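Local coordinates for cerato-platanin 1 (Moniliophthora perniciosa, PDB 3SUJ), which is of uncertain function but is a secreted cerato-platanin with a double-psi beta-barrel fold that binds zinc ions, at residues S77-A82 and R116-S121. Sequence-based numbering, arbitrary orientation.
Sequences SIYMVA and RKVDFS. With ZN (zinc ion), chain D.
Two apolar side-chain pairs, Val81 with Phe120 and Tyr79 with Val118, join 77-82 to 116-121, and no hydrogen bond crosses between them. The closer pair sets Val81 CG2 3.8 Å from Phe120 CE1, with CG1 of the same valine 4.1 Å from that ring carbon, so both methyls lie near the outer end of the ring, CG2 approaching it obliquely. Phe120 CG lies anti to the backbone N (chi1 -171°), which carries the ring across to Val81 although its CB does not point there.

In the second pair the methyl Val118 CG2 approaches the rim of the Tyr79 ring near its plane, 4.1 Å from CD1, and the two side chains run at about a right angle. With Val118 CG1 anti to the carbonyl carbon (chi1 -62°), CG2 is left between the backbone N and that carbon, turned to the tyrosine. The phenol oxygen is engaged elsewhere, by Gln65 NE2.

Beyond Val118 the chain turns at Asp119-Ser121 in an Asx turn. Asp119 OD2 accepts from Ser121 N at 2.8 Å (N-H...O 152°); a further approach of Ser121 OG to OD2 is doubtfully short. The other oxygen, Asp119 OD1, binds a zinc ion at 2.0 Å, and the backbone bond and the metal together restrain the carboxylate's rotation.

Strands 76-83 and 111-118 are not sheet neighbours: strand 63-68 lies between them, antiparallel to both, which agrees with the 8.4 Å from Tyr79 CA to Val118 CA. Val118 also packs on Cys63 and Gln65 of that middle strand, while Cys123 touches Tyr79 and Val81, and Pro41 touches Phe120. The Tyr79-Val118 pair thus bridges over strand 63-68, and the Val81-Phe120 pair brings the turn after strand 111-118 against strand 76-83 in the double-psi beta-barrel fold; Ile78 and Met80 pack on helix 94-101 and strand 90-92 respectively.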
ATOM      1  N   SER A  77       3.743  -8.187 -10.020  1.00  7.97           N
ATOM      2  CA  SER A  77       2.780  -7.845  -8.978  1.00  8.34           C
ATOM      3  C   SER A  77       3.449  -7.542  -7.691  1.00  8.95           C
ATOM      4  O   SER A  77       4.482  -8.145  -7.365  1.00 10.14           O
ATOM      5  CB  SER A  77       1.798  -9.014  -8.701  1.00  8.96           C
ATOM      6  OG  SER A  77       1.081  -9.412  -9.855  1.00 10.28           O
ATOM      7  N   ILE A  78       2.846  -6.644  -6.938  1.00  8.63           N
ATOM      8  CA  ILE A  78       3.219  -6.523  -5.525  1.00  8.90           C
ATOM      9  C   ILE A  78       1.978  -6.703  -4.679  1.00  8.32           C
ATOM     10  O   ILE A  78       0.889  -6.666  -5.223  1.00  8.56           O
ATOM     11  CB  ILE A  78       3.851  -5.086  -5.189  1.00 10.81           C
ATOM     12  CG1 ILE A  78       2.916  -3.951  -5.585  1.00 10.58           C
ATOM     13  CG2 ILE A  78       5.251  -4.980  -5.859  1.00 12.20           C
ATOM     14  CD1 ILE A  78       3.200  -2.527  -4.999  1.00 13.83           C
ATOM     15  N   TYR A  79       2.155  -6.848  -3.382  1.00  8.16           N
ATOM     16  CA  TYR A  79       1.050  -7.182  -2.436  1.00  7.83           C
ATOM     17  C   TYR A  79       1.136  -6.142  -1.360  1.00  7.33           C
ATOM     18  O   TYR A  79       2.134  -6.086  -0.631  1.00  9.81           O
ATOM     19  CB  TYR A  79       1.224  -8.614  -1.899  1.00  8.75           C
ATOM     20  CG  TYR A  79       1.211  -9.610  -3.068  1.00  8.30           C
ATOM     21  CD1 TYR A  79       0.025 -10.155  -3.546  1.00  9.00           C
ATOM     22  CD2 TYR A  79       2.377  -9.873  -3.769  1.00  8.87           C
ATOM     23  CE1 TYR A  79      -0.004 -10.978  -4.655  1.00  9.82           C
ATOM     24  CE2 TYR A  79       2.388 -10.690  -4.930  1.00 10.24           C
ATOM     25  CZ  TYR A  79       1.184 -11.251  -5.304  1.00  9.85           C
ATOM     26  OH  TYR A  79       1.163 -12.014  -6.497  1.00 11.48           O
ATOM     27  N   MET A  80       0.187  -5.256  -1.319  1.00  7.66           N
ATOM     28  CA  MET A  80       0.272  -4.076  -0.432  1.00  7.42           C
ATOM     29  C   MET A  80      -0.759  -4.145   0.667  1.00  6.54           C
ATOM     30  O   MET A  80      -1.915  -4.330   0.375  1.00  7.94           O
ATOM     31  CB  MET A  80       0.031  -2.801  -1.307  1.00  9.58           C
ATOM     32  CG  MET A  80       0.397  -1.496  -0.575  1.00 10.42           C
ATOM     33  SD  MET A  80      -0.325   0.023  -1.210  1.00 12.45           S
ATOM     34  CE  MET A  80      -1.870  -0.139  -0.366  1.00 11.23           C
ATOM     35  N   VAL A  81      -0.323  -3.858   1.910  1.00  8.04           N
ATOM     36  CA  VAL A  81      -1.243  -3.709   2.994  1.00  8.63           C
ATOM     37  C   VAL A  81      -1.775  -2.278   3.013  1.00  7.43           C
ATOM     38  O   VAL A  81      -0.934  -1.334   3.110  1.00  8.34           O
ATOM     39  CB  VAL A  81      -0.589  -4.079   4.358  1.00  8.36           C
ATOM     40  CG1 VAL A  81      -1.610  -3.884   5.498  1.00  9.90           C
ATOM     41  CG2 VAL A  81      -0.033  -5.536   4.295  1.00 10.78           C
ATOM     42  N   ALA A  82      -3.069  -2.078   3.007  1.00  7.50           N
ATOM     43  CA  ALA A  82      -3.644  -0.765   3.042  1.00  6.93           C
ATOM     44  C   ALA A  82      -3.905  -0.319   4.470  1.00  7.11           C
ATOM     45  O   ALA A  82      -4.534  -0.991   5.282  1.00  8.31           O
ATOM     46  CB  ALA A  82      -4.965  -0.787   2.334  1.00  9.02           C
ATOM     47  N   ARG A 116      -6.594  -6.470  -7.309  1.00 10.21           N
ATOM     48  CA  ARG A 116      -7.522  -7.434  -6.772  1.00 11.64           C
ATOM     49  C   ARG A 116      -7.271  -7.475  -5.290  1.00 11.71           C
ATOM     50  O   ARG A 116      -6.085  -7.549  -4.882  1.00 12.39           O
ATOM     51  CB  ARG A 116      -7.091  -8.759  -7.401  1.00 15.05           C
ATOM     52  CG  ARG A 116      -7.916  -9.981  -7.400  1.00 23.18           C
ATOM     53  CD  ARG A 116      -7.458 -10.394  -8.817  0.50 18.49           C
ATOM     54  NE  ARG A 116      -8.525 -10.660  -9.716  0.50 13.86           N
ATOM     55  CZ  ARG A 116      -8.733 -11.885 -10.136  0.50 12.76           C
ATOM     56  NH1 ARG A 116      -7.929 -12.864  -9.717  0.50 11.56           N
ATOM     57  NH2 ARG A 116      -9.775 -12.103 -10.831  0.50 10.08           N
ATOM     58  N   LYS A 117      -8.274  -7.490  -4.452  1.00 10.88           N
ATOM     59  CA  LYS A 117      -8.079  -7.828  -3.031  1.00 11.73           C
ATOM     60  C   LYS A 117      -7.820  -9.311  -2.904  1.00 11.13           C
ATOM     61  O   LYS A 117      -8.521 -10.104  -3.580  1.00 13.09           O
ATOM     62  CB  LYS A 117      -9.291  -7.455  -2.224  1.00 13.05           C
ATOM     63  CG  LYS A 117      -8.853  -7.614  -0.703  1.00 14.42           C
ATOM     64  CD  LYS A 117      -9.883  -7.266   0.302  1.00 16.66           C
ATOM     65  CE  LYS A 117     -10.265  -5.705   0.339  1.00 15.89           C
ATOM     66  NZ  LYS A 117     -11.202  -5.549   1.373  1.00 19.60           N
ATOM     67  N   VAL A 118      -6.763  -9.717  -2.213  1.00  9.74           N
ATOM     68  CA  VAL A 118      -6.364 -11.125  -2.069  1.00 10.63           C
ATOM     69  C   VAL A 118      -6.225 -11.451  -0.584  1.00 10.37           C
ATOM     70  O   VAL A 118      -6.300 -10.613   0.292  1.00 10.85           O
ATOM     71  CB  VAL A 118      -5.037 -11.411  -2.831  1.00 10.17           C
ATOM     72  CG1 VAL A 118      -5.186 -11.159  -4.325  1.00 11.06           C
ATOM     73  CG2 VAL A 118      -3.850 -10.532  -2.278  1.00 10.38           C
ATOM     74  N   ASP A 119      -6.076 -12.731  -0.290  1.00 12.29           N
ATOM     75  CA  ASP A 119      -5.906 -13.159   1.088  1.00 12.20           C
ATOM     76  C   ASP A 119      -4.733 -12.472   1.695  1.00 11.19           C
ATOM     77  O   ASP A 119      -3.697 -12.343   1.084  1.00 11.86           O
ATOM     78  CB  ASP A 119      -5.598 -14.653   1.056  1.00 14.80           C
ATOM     79  CG  ASP A 119      -5.665 -15.299   2.428  1.00 15.23           C
ATOM     80  OD1 ASP A 119      -6.776 -15.650   2.786  1.00 16.23           O
ATOM     81  OD2 ASP A 119      -4.651 -15.338   3.140  1.00 19.15           O
ATOM     82  N   PHE A 120      -4.827 -12.168   2.991  1.00 11.35           N
ATOM     83  CA  PHE A 120      -3.806 -11.444   3.688  1.00 11.13           C
ATOM     84  C   PHE A 120      -2.500 -12.217   3.708  1.00 12.97           C
ATOM     85  O   PHE A 120      -1.415 -11.626   3.786  1.00 12.67           O
ATOM     86  CB  PHE A 120      -4.264 -11.117   5.083  1.00 11.70           C
ATOM     87  CG  PHE A 120      -3.314 -10.166   5.763  1.00 13.34           C
ATOM     88  CD1 PHE A 120      -3.381  -8.779   5.481  1.00 14.07           C
ATOM     89  CD2 PHE A 120      -2.238 -10.638   6.511  1.00 17.35           C
ATOM     90  CE1 PHE A 120      -2.474  -7.910   6.008  1.00 16.84           C
ATOM     91  CE2 PHE A 120      -1.276  -9.718   7.040  1.00 21.78           C
ATOM     92  CZ  PHE A 120      -1.429  -8.331   6.785  1.00 19.36           C
ATOM     93  N   SER A 121      -2.585 -13.574   3.665  1.00 12.84           N
ATOM     94  CA  SER A 121      -1.400 -14.350   3.599  1.00 13.00           C
ATOM     95  C   SER A 121      -0.441 -13.935   2.435  1.00 12.72           C
ATOM     96  O   SER A 121       0.786 -14.138   2.539  1.00 13.92           O
ATOM     97  CB  SER A 121      -1.667 -15.858   3.395  1.00 15.36           C
ATOM     98  OG  SER A 121      -2.423 -16.067   2.227  1.00 21.00           O
TER
HETATM   99 ZN    ZN D 203      -6.740 -16.832   4.367  0.80 14.07          ZN